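Local atomic coordinates of GTPase activator-like protein (Chaetomium thermophilum, PDB entry 5HIU), a protein that probably acts, as the whole TSC2 protein, as a GTPase activator, this chain being its helical N-terminal part. Residues L377-W382 / E444-D449; N345-S350 / A390-K395; K45-V50 / S81-I86. All coordinates share one frame; numbering follows the deposited sequence.

Contact 1: L377-W382 / E444-D449; sequences LVEEHW and ELLQRD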
loop_
_atom_site.group_PDB
_atom_site.type_symbol
_atom_site.label_atom_id
_atom_site.label_comp_id
_atom_site.label_asym_id
_atom_site.label_seq_id
_atom_site.Cartn_x
_atom_site.Cartn_y
_atom_site.Cartn_z
ATOM N N LEU A 377 -21.975 21.626 -8.191
ATOM C CA LEU A 377 -22.537 22.190 -9.387
ATOM C C LEU A 377 -23.863 22.966 -9.203
ATOM O O LEU A 377 -24.549 23.246 -10.193
ATOM C CB LEU A 377 -22.597 21.123 -10.496
ATOM C CG LEU A 377 -23.350 19.802 -10.365
ATOM C CD1 LEU A 377 -24.841 19.997 -10.492
ATOM C CD2 LEU A 377 -22.905 18.899 -11.489
ATOM N N VAL A 378 -24.208 23.373 -7.981
ATOM C CA VAL A 378 -25.497 24.046 -7.795
ATOM C C VAL A 378 -25.510 25.489 -8.286
ATOM O O VAL A 378 -26.486 25.902 -8.910
ATOM C CB VAL A 378 -26.039 23.989 -6.350
ATOM C CG1 VAL A 378 -26.181 22.547 -5.895
ATOM C CG2 VAL A 378 -25.180 24.798 -5.396
ATOM N N GLU A 379 -24.449 26.254 -8.034
ATOM C CA GLU A 379 -24.447 27.682 -8.406
ATOM C C GLU A 379 -23.845 27.938 -9.795
ATOM O O GLU A 379 -23.405 29.052 -10.075
ATOM C CB GLU A 379 -23.661 28.515 -7.375
ATOM C CG GLU A 379 -24.171 28.474 -5.941
ATOM C CD GLU A 379 -25.377 29.368 -5.689
ATOM O OE1 GLU A 379 -26.208 29.569 -6.604
ATOM O OE2 GLU A 379 -25.497 29.863 -4.551
ATOM N N GLU A 380 -23.860 26.936 -10.673
ATOM C CA GLU A 380 -22.900 26.877 -11.776
ATOM C C GLU A 380 -23.509 26.619 -13.145
ATOM O O GLU A 380 -24.539 25.979 -13.260
ATOM C CB GLU A 380 -21.902 25.765 -11.486
ATOM C CG GLU A 380 -21.288 25.811 -10.094
ATOM C CD GLU A 380 -20.109 26.755 -9.974
ATOM O OE1 GLU A 380 -19.501 27.105 -11.008
ATOM O OE2 GLU A 380 -19.772 27.123 -8.827
ATOM N N HIS A 381 -22.834 27.106 -14.181
ATOM C CA HIS A 381 -23.212 26.838 -15.575
ATOM C C HIS A 381 -22.996 25.368 -15.914
ATOM O O HIS A 381 -21.928 24.829 -15.628
ATOM C CB HIS A 381 -22.359 27.674 -16.526
ATOM C CG HIS A 381 -22.491 29.151 -16.319
ATOM N ND1 HIS A 381 -23.558 29.879 -16.802
ATOM C CD2 HIS A 381 -21.690 30.034 -15.678
ATOM C CE1 HIS A 381 -23.408 31.149 -16.467
ATOM N NE2 HIS A 381 -22.283 31.269 -15.784
ATOM N N TRP A 382 -23.986 24.725 -16.528
ATOM C CA TRP A 382 -23.923 23.285 -16.783
ATOM C C TRP A 382 -23.593 22.917 -18.231
ATOM O O TRP A 382 -23.393 21.732 -18.528
ATOM C CB TRP A 382 -25.231 22.595 -16.343
ATOM C CG TRP A 382 -25.445 22.565 -14.847
ATOM C CD1 TRP A 382 -24.562 22.972 -13.886
ATOM C CD2 TRP A 382 -26.591 22.052 -14.143
ATOM N NE1 TRP A 382 -25.098 22.772 -12.639
ATOM C CE2 TRP A 382 -26.343 22.212 -12.767
ATOM C CE3 TRP A 382 -27.805 21.489 -14.544
ATOM C CZ2 TRP A 382 -27.259 21.834 -11.787
ATOM C CZ3 TRP A 382 -28.721 21.119 -13.562
ATOM C CH2 TRP A 382 -28.435 21.297 -12.196
ATOM N N GLU A 444 -37.606 27.229 -11.033
ATOM C CA GLU A 444 -36.744 27.312 -9.848
ATOM C C GLU A 444 -35.312 26.790 -10.099
ATOM O O GLU A 444 -34.375 27.190 -9.412
ATOM C CB GLU A 444 -37.402 26.566 -8.676
ATOM C CG GLU A 444 -36.438 25.927 -7.689
ATOM C CD GLU A 444 -37.136 25.062 -6.658
ATOM O OE1 GLU A 444 -38.240 25.450 -6.210
ATOM O OE2 GLU A 444 -36.574 24.001 -6.289
ATOM N N LEU A 445 -35.161 25.884 -11.063
ATOM C CA LEU A 445 -33.854 25.397 -11.499
ATOM C C LEU A 445 -33.174 26.366 -12.449
ATOM O O LEU A 445 -33.572 26.513 -13.607
ATOM C CB LEU A 445 -33.995 24.058 -12.203
ATOM C CG LEU A 445 -32.746 23.468 -12.851
ATOM C CD1 LEU A 445 -31.751 23.078 -11.787
ATOM C CD2 LEU A 445 -33.134 22.268 -13.700
ATOM N N LEU A 446 -32.106 26.980 -11.951
ATOM C CA LEU A 446 -31.333 27.966 -12.703
ATOM C C LEU A 446 -31.016 27.485 -14.124
ATOM O O LEU A 446 -31.360 28.130 -15.122
ATOM C CB LEU A 446 -30.017 28.254 -11.966
ATOM C CG LEU A 446 -30.059 28.660 -10.493
ATOM C CD1 LEU A 446 -28.638 28.829 -9.972
ATOM C CD2 LEU A 446 -30.872 29.937 -10.300
ATOM N N GLN A 447 -30.414 26.299 -14.188
ATOM C CA GLN A 447 -29.678 25.839 -15.359
ATOM C C GLN A 447 -30.550 25.125 -16.381
ATOM O O GLN A 447 -30.037 24.497 -17.299
ATOM C CB GLN A 447 -28.561 24.906 -14.913
ATOM C CG GLN A 447 -27.681 25.447 -13.785
ATOM C CD GLN A 447 -28.255 25.213 -12.391
ATOM O OE1 GLN A 447 -29.449 24.996 -12.232
ATOM N NE2 GLN A 447 -27.407 25.275 -11.378
ATOM N N ARG A 448 -31.864 25.247 -16.233
ATOM C CA ARG A 448 -32.824 24.516 -17.046
ATOM C C ARG A 448 -32.634 24.651 -18.562
ATOM O O ARG A 448 -32.891 23.699 -19.298
ATOM C CB ARG A 448 -34.236 24.959 -16.671
ATOM C CG ARG A 448 -35.351 24.176 -17.342
ATOM C CD ARG A 448 -36.718 24.576 -16.799
ATOM N NE ARG A 448 -36.990 25.998 -17.013
ATOM C CZ ARG A 448 -38.185 26.577 -16.905
ATOM N NH1 ARG A 448 -39.271 25.871 -16.598
ATOM N NH2 ARG A 448 -38.288 27.883 -17.123
ATOM N N ASP A 449 -32.213 25.821 -19.037
ATOM C CA ASP A 449 -32.034 26.023 -20.484
ATOM C C ASP A 449 -30.812 25.244 -20.977
ATOM O O ASP A 449 -30.830 24.701 -22.085
ATOM C CB ASP A 449 -31.929 27.510 -20.852
#
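Gln447 lays its side chain over one face of the Trp382 indole, amide and ring planes 16° apart and stacked. Its CG stands almost squarely above the pyrrole half, 3.6 Å from the centroid of the Trp382 five-membered ring, a CH-pi contact. The bend at chi2 (84°) folds the amide along the indole, with Gln447 NE2 3.5 Å from Trp382 CZ2. The same nitrogen gives a weak hydrogen bond to Val378 O: Gln447 NE2 lies only 2.7 Å from that oxygen, but at an N-H...O angle of 116°, well short of straight. Leu445 adds a methyl obliquely to the benzo half, its CD1 3.8 Å from Trp382 CH2, and Leu446 CD1 comes within 3.8 Å of Val378 O. A type I beta turn from Leu445 to Arg448 carries these side chains and puts Gln447 at the N-cap of helix 448-459, the last modelled helix of the alpha-solenoid; the loop leading into helix 383-391 thus docks on the start of that helix. In the next shell, Trp382 NE1 donates to Leu377 O at 2.6 Å, the bond lying in both the ring plane and the carbonyl plane, which helps hold the indole in its rotation. Phe366 meets the Trp382 ring edge-to-face, and Leu377 packs on Leu365 and Phe366 of helix 352-366 and on Leu336.

Contact 2: N345-S350 / A390-K395; sequences NVSKSS and AQCATK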
loop_
_atom_site.group_PDB
_atom_site.type_symbol
_atom_site.label_atom_id
_atom_site.label_comp_id
_atom_site.label_asym_id
_atom_site.label_seq_id
_atom_site.Cartn_x
_atom_site.Cartn_y
_atom_site.Cartn_z
ATOM N N ASN A 345 -10.291 17.096 -21.746
ATOM C CA ASN A 345 -9.094 16.435 -22.260
ATOM C C ASN A 345 -9.360 14.960 -22.482
ATOM O O ASN A 345 -9.247 14.463 -23.604
ATOM C CB ASN A 345 -7.932 16.594 -21.271
ATOM C CG ASN A 345 -7.188 17.912 -21.432
ATOM O OD1 ASN A 345 -7.394 18.660 -22.393
ATOM N ND2 ASN A 345 -6.296 18.191 -20.491
ATOM N N VAL A 346 -9.775 14.293 -21.411
ATOM C CA VAL A 346 -9.880 12.846 -21.398
ATOM C C VAL A 346 -10.922 12.336 -22.367
ATOM O O VAL A 346 -10.645 11.404 -23.119
ATOM C CB VAL A 346 -10.242 12.301 -20.002
ATOM C CG1 VAL A 346 -10.338 10.773 -20.032
ATOM C CG2 VAL A 346 -9.218 12.756 -18.968
ATOM N N SER A 347 -12.108 12.940 -22.356
ATOM C CA SER A 347 -13.247 12.426 -23.147
ATOM C C SER A 347 -12.970 12.229 -24.640
ATOM O O SER A 347 -13.693 11.478 -25.306
ATOM C CB SER A 347 -14.474 13.327 -23.002
ATOM O OG SER A 347 -15.607 12.706 -23.586
ATOM N N LYS A 348 -11.950 12.913 -25.160
ATOM C CA LYS A 348 -11.525 12.740 -26.546
ATOM C C LYS A 348 -11.039 11.314 -26.803
ATOM O O LYS A 348 -11.586 10.617 -27.656
ATOM C CB LYS A 348 -10.415 13.733 -26.899
ATOM C CG LYS A 348 -10.864 15.183 -26.943
ATOM C CD LYS A 348 -9.732 16.087 -27.394
ATOM C CE LYS A 348 -10.205 17.517 -27.595
ATOM N NZ LYS A 348 -9.142 18.380 -28.183
ATOM N N SER A 349 -10.030 10.886 -26.045
ATOM C CA SER A 349 -9.361 9.599 -26.273
ATOM C C SER A 349 -10.310 8.413 -26.052
ATOM O O SER A 349 -11.537 8.567 -26.084
ATOM C CB SER A 349 -8.111 9.478 -25.360
ATOM O OG SER A 349 -8.415 9.058 -24.024
ATOM N N SER A 350 -9.723 7.227 -25.877
ATOM C CA SER A 350 -10.389 6.079 -25.252
ATOM C C SER A 350 -11.639 5.557 -25.966
ATOM O O SER A 350 -11.979 5.988 -27.084
ATOM C CB SER A 350 -10.799 6.445 -23.838
ATOM O OG SER A 350 -12.139 6.908 -23.855
ATOM N N ALA A 390 -21.806 14.864 -23.671
ATOM C CA ALA A 390 -22.216 14.544 -25.041
ATOM C C ALA A 390 -21.093 13.871 -25.807
ATOM O O ALA A 390 -21.314 12.889 -26.515
ATOM C CB ALA A 390 -22.664 15.804 -25.769
ATOM N N GLN A 391 -19.884 14.394 -25.648
ATOM C CA GLN A 391 -18.704 13.768 -26.230
ATOM C C GLN A 391 -18.601 12.278 -25.871
ATOM O O GLN A 391 -18.175 11.484 -26.702
ATOM C CB GLN A 391 -17.445 14.511 -25.791
ATOM C CG GLN A 391 -16.224 14.182 -26.630
ATOM C CD GLN A 391 -15.349 15.391 -26.895
ATOM O OE1 GLN A 391 -15.665 16.504 -26.479
ATOM N NE2 GLN A 391 -14.243 15.179 -27.600
ATOM N N CYS A 392 -19.007 11.898 -24.658
ATOM C CA CYS A 392 -19.066 10.476 -24.269
ATOM C C CYS A 392 -20.179 9.709 -24.981
ATOM O O CYS A 392 -20.185 8.475 -24.972
ATOM C CB CYS A 392 -19.273 10.315 -22.755
ATOM S SG CYS A 392 -18.217 11.360 -21.745
ATOM N N ALA A 393 -21.141 10.439 -25.544
ATOM C CA ALA A 393 -22.174 9.857 -26.400
ATOM C C ALA A 393 -21.636 9.543 -27.799
ATOM O O ALA A 393 -22.245 8.763 -28.536
ATOM C CB ALA A 393 -23.380 10.785 -26.483
ATOM N N THR A 394 -20.504 10.154 -28.159
ATOM C CA THR A 394 -19.799 9.808 -29.398
ATOM C C THR A 394 -19.278 8.377 -29.328
ATOM O O THR A 394 -19.125 7.708 -30.342
ATOM C CB THR A 394 -18.585 10.720 -29.680
ATOM O OG1 THR A 394 -17.615 10.575 -28.636
ATOM C CG2 THR A 394 -18.994 12.183 -29.810
ATOM N N LYS A 395 -18.992 7.913 -28.122
ATOM C CA LYS A 395 -18.576 6.541 -27.924
ATOM C C LYS A 395 -19.768 5.633 -27.601
ATOM O O LYS A 395 -19.642 4.684 -26.844
ATOM C CB LYS A 395 -17.502 6.493 -26.837
ATOM C CG LYS A 395 -16.345 7.458 -27.081
ATOM C CD LYS A 395 -15.680 7.175 -28.415
ATOM C CE LYS A 395 -14.545 8.131 -28.724
ATOM N NZ LYS A 395 -13.940 7.793 -30.047
#
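Ser347 points its hydroxyl at the base of Gln391, and the two side chains meet where the backbones come nearest, the CA atoms of Ser347 and Cys392 being 6.2 Å apart. With OG anti to the backbone N (chi1 -171°), the hydroxyl reaches across the gap: Ser347 OG lies 3.4 Å from Gln391 CB, and CG of the same glutamine is just as near. Cys392 also approaches this hydroxyl, its SG 3.5 Å from Ser347 OG. Beyond CG the glutamine turns across Lys348, the residue after Ser347 in helix 336-348, its amide crossing the aliphatic part obliquely, with Gln391 NE2 3.4 Å from Lys348 CG. Lys348 is extended beyond CG, and it is the stem of the side chain, not its amine, that meets the amide. The other lysine comes from the opposite segment: Lys395 is bent at chi2 (-58°) and then straight, which carries its end over the turn that follows helix 336-348. There Lys395 CE is 3.7 Å from Ser350 O and 4.0 Å from Lys348 O. This joins the last turn of helix 336-348 to the chain leaving helix 383-391 in the alpha-solenoid, and helix 352-366 packs against it, Cys392 touching Ile358 and Leu359 and Lys395 touching Ala355. No clear hydrogen bond or salt bridge spans the two segments. Cohesion therefore rests mainly on van der Waals contact between polar atoms and methylenes; Lys395 NZ itself is 4.0 Å from Ser350 O, and any attraction there is probably weak and long-range.

Contact 3: K45-V50 / S81-I86; sequences KLRFAV and SWELLI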
loop_
_atom_site.group_PDB
_atom_site.type_symbol
_atom_site.label_atom_id
_atom_site.label_comp_id
_atom_site.label_asym_id
_atom_site.label_seq_id
_atom_site.Cartn_x
_atom_site.Cartn_y
_atom_site.Cartn_z
ATOM N N LYS A 45 20.048 -28.073 24.287
ATOM C CA LYS A 45 19.638 -28.280 25.671
ATOM C C LYS A 45 19.369 -26.959 26.374
ATOM O O LYS A 45 18.314 -26.772 26.971
ATOM C CB LYS A 45 20.706 -29.044 26.425
ATOM C CG LYS A 45 20.766 -30.500 26.015
ATOM C CD LYS A 45 21.987 -31.173 26.577
ATOM C CE LYS A 45 21.967 -32.664 26.324
ATOM N NZ LYS A 45 23.244 -33.216 26.851
ATOM N N LEU A 46 20.331 -26.045 26.302
ATOM C CA LEU A 46 20.116 -24.671 26.752
ATOM C C LEU A 46 18.842 -24.071 26.187
ATOM O O LEU A 46 18.100 -23.403 26.892
ATOM C CB LEU A 46 21.279 -23.788 26.335
ATOM C CG LEU A 46 22.434 -23.899 27.294
ATOM C CD1 LEU A 46 23.706 -23.372 26.649
ATOM C CD2 LEU A 46 22.088 -23.152 28.566
ATOM N N ARG A 47 18.571 -24.293 24.918
ATOM C CA ARG A 47 17.356 -23.729 24.384
ATOM C C ARG A 47 16.183 -24.212 25.206
ATOM O O ARG A 47 15.225 -23.479 25.396
ATOM C CB ARG A 47 17.161 -24.070 22.923
ATOM C CG ARG A 47 16.022 -23.309 22.313
ATOM C CD ARG A 47 15.834 -23.666 20.860
ATOM N NE ARG A 47 15.105 -24.919 20.664
ATOM C CZ ARG A 47 15.664 -26.110 20.445
ATOM N NH1 ARG A 47 16.983 -26.244 20.393
ATOM N NH2 ARG A 47 14.896 -27.176 20.264
ATOM N N PHE A 48 16.266 -25.443 25.692
ATOM C CA PHE A 48 15.260 -25.989 26.604
ATOM C C PHE A 48 15.358 -25.348 27.991
ATOM O O PHE A 48 14.345 -24.974 28.576
ATOM C CB PHE A 48 15.383 -27.526 26.693
ATOM C CG PHE A 48 14.519 -28.244 25.706
ATOM C CD1 PHE A 48 14.718 -28.072 24.345
ATOM C CD2 PHE A 48 13.487 -29.062 26.131
ATOM C CE1 PHE A 48 13.909 -28.706 23.420
ATOM C CE2 PHE A 48 12.673 -29.697 25.212
ATOM C CZ PHE A 48 12.879 -29.513 23.855
ATOM N N ALA A 49 16.582 -25.224 28.499
ATOM C CA ALA A 49 16.856 -24.630 29.812
ATOM C C ALA A 49 16.356 -23.202 29.929
ATOM O O ALA A 49 15.661 -22.843 30.882
ATOM C CB ALA A 49 18.348 -24.655 30.082
ATOM N N VAL A 50 16.731 -22.389 28.950
ATOM C CA VAL A 50 16.293 -21.006 28.877
ATOM C C VAL A 50 14.772 -20.970 28.906
ATOM O O VAL A 50 14.197 -20.212 29.683
ATOM C CB VAL A 50 16.866 -20.303 27.625
ATOM C CG1 VAL A 50 16.169 -18.980 27.351
ATOM C CG2 VAL A 50 18.372 -20.099 27.779
ATOM N N SER A 81 21.587 -22.771 16.867
ATOM C CA SER A 81 22.013 -21.528 17.500
ATOM C C SER A 81 20.956 -20.432 17.369
ATOM O O SER A 81 20.670 -19.725 18.328
ATOM C CB SER A 81 23.350 -21.078 16.894
ATOM O OG SER A 81 23.877 -19.933 17.544
ATOM N N TRP A 82 20.386 -20.282 16.179
ATOM C CA TRP A 82 19.325 -19.300 15.956
ATOM C C TRP A 82 18.176 -19.511 16.900
ATOM O O TRP A 82 17.596 -18.575 17.421
ATOM C CB TRP A 82 18.760 -19.413 14.555
ATOM C CG TRP A 82 19.487 -18.696 13.539
ATOM C CD1 TRP A 82 20.109 -19.231 12.465
ATOM C CD2 TRP A 82 19.649 -17.300 13.445
ATOM N NE1 TRP A 82 20.664 -18.252 11.699
ATOM C CE2 TRP A 82 20.401 -17.045 12.283
ATOM C CE3 TRP A 82 19.255 -16.226 14.237
ATOM C CZ2 TRP A 82 20.757 -15.762 11.889
ATOM C CZ3 TRP A 82 19.613 -14.949 13.847
ATOM C CH2 TRP A 82 20.358 -14.731 12.682
ATOM N N GLU A 83 17.838 -20.763 17.099
ATOM C CA GLU A 83 16.733 -21.105 17.969
ATOM C C GLU A 83 17.024 -20.780 19.412
ATOM O O GLU A 83 16.115 -20.454 20.181
ATOM C CB GLU A 83 16.400 -22.565 17.805
ATOM C CG GLU A 83 15.956 -22.837 16.389
ATOM C CD GLU A 83 15.591 -24.263 16.163
ATOM O OE1 GLU A 83 16.385 -25.157 16.563
ATOM O OE2 GLU A 83 14.510 -24.447 15.558
ATOM N N LEU A 84 18.298 -20.858 19.772
ATOM C CA LEU A 84 18.715 -20.555 21.113
ATOM C C LEU A 84 18.720 -19.048 21.284
ATOM O O LEU A 84 18.352 -18.549 22.350
ATOM C CB LEU A 84 20.093 -21.147 21.378
ATOM C CG LEU A 84 20.865 -20.626 22.589
ATOM C CD1 LEU A 84 20.210 -21.099 23.878
ATOM C CD2 LEU A 84 22.308 -21.091 22.504
ATOM N N LEU A 85 19.150 -18.332 20.239
ATOM C CA LEU A 85 19.234 -16.867 20.285
ATOM C C LEU A 85 17.830 -16.252 20.329
ATOM O O LEU A 85 17.574 -15.279 21.037
ATOM C CB LEU A 85 20.031 -16.328 19.091
ATOM C CG LEU A 85 21.533 -16.648 19.012
ATOM C CD1 LEU A 85 22.153 -15.988 17.786
ATOM C CD2 LEU A 85 22.308 -16.216 20.254
ATOM N N ILE A 86 16.930 -16.852 19.578
ATOM C CA ILE A 86 15.544 -16.438 19.531
ATOM C C ILE A 86 14.917 -16.514 20.911
ATOM O O ILE A 86 14.206 -15.592 21.333
ATOM C CB ILE A 86 14.778 -17.316 18.523
ATOM C CG1 ILE A 86 15.016 -16.773 17.128
ATOM C CG2 ILE A 86 13.291 -17.344 18.812
ATOM C CD1 ILE A 86 14.808 -17.788 16.054
#
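Glu83 and Leu84 press against Leu46, Arg47 and Val50 where helices 75-89 and 36-52 of the alpha-solenoid run side by side, their local axes 8.9 Å apart and nearly parallel (14°). Ser81 and Trp82 face other neighbours, bonding Ala65 O and Asp114 OD2. Glu83 meets the Arg47 chain crosswise, Arg47 CD lying 3.3 Å from Glu83 CB and equally close to its carbonyl oxygen. The bend of Arg47 at chi3 (80°) turns one guanidinium face to Glu83 OE1, which sits over its centre, the two planes 31° apart; Phe48 CD1 lies over the opposite face, toward the rim. Glu83 OE1 is 4.0 Å from Arg47 NH1 and no N-H points at it, consistent with a through-space attraction of charges and no salt bridge. Arg47 NH1 instead bonds Asn44 OD1, while Glu83 OE2 has a weak bond with Tyr117 OH. Ile61 of helix 59-65 touches both Leu84 and Val50. Leu84, its CG anti to the backbone N (chi1 164°), slots one methyl between the helices: Leu84 CD1 is 3.8 Å from Leu46 CB, 4.4 Å from Val50 CG2 and 3.7 Å from the backbone nitrogen of Arg47.

Contacts 1 and 2 share the C-terminal end of the elongated chain, their centres about 23 Å apart and their nearest atoms about 9 Å apart, without touching. Their segments alternate along the sequence, and helix 383-391 connects them directly: 377-382 leads into it and 390-395 comes at its end. Helix 352-366 supplies packing residues to both. Contact 3 belongs to the other end, on the opposite side of the chain's centre; its centre lies about 76 Å from that of contact 1 and about 67 Å from that of contact 2, and it closes in sequence before either begins. The contacts are structural packing within the solenoid; none is tied to a known site.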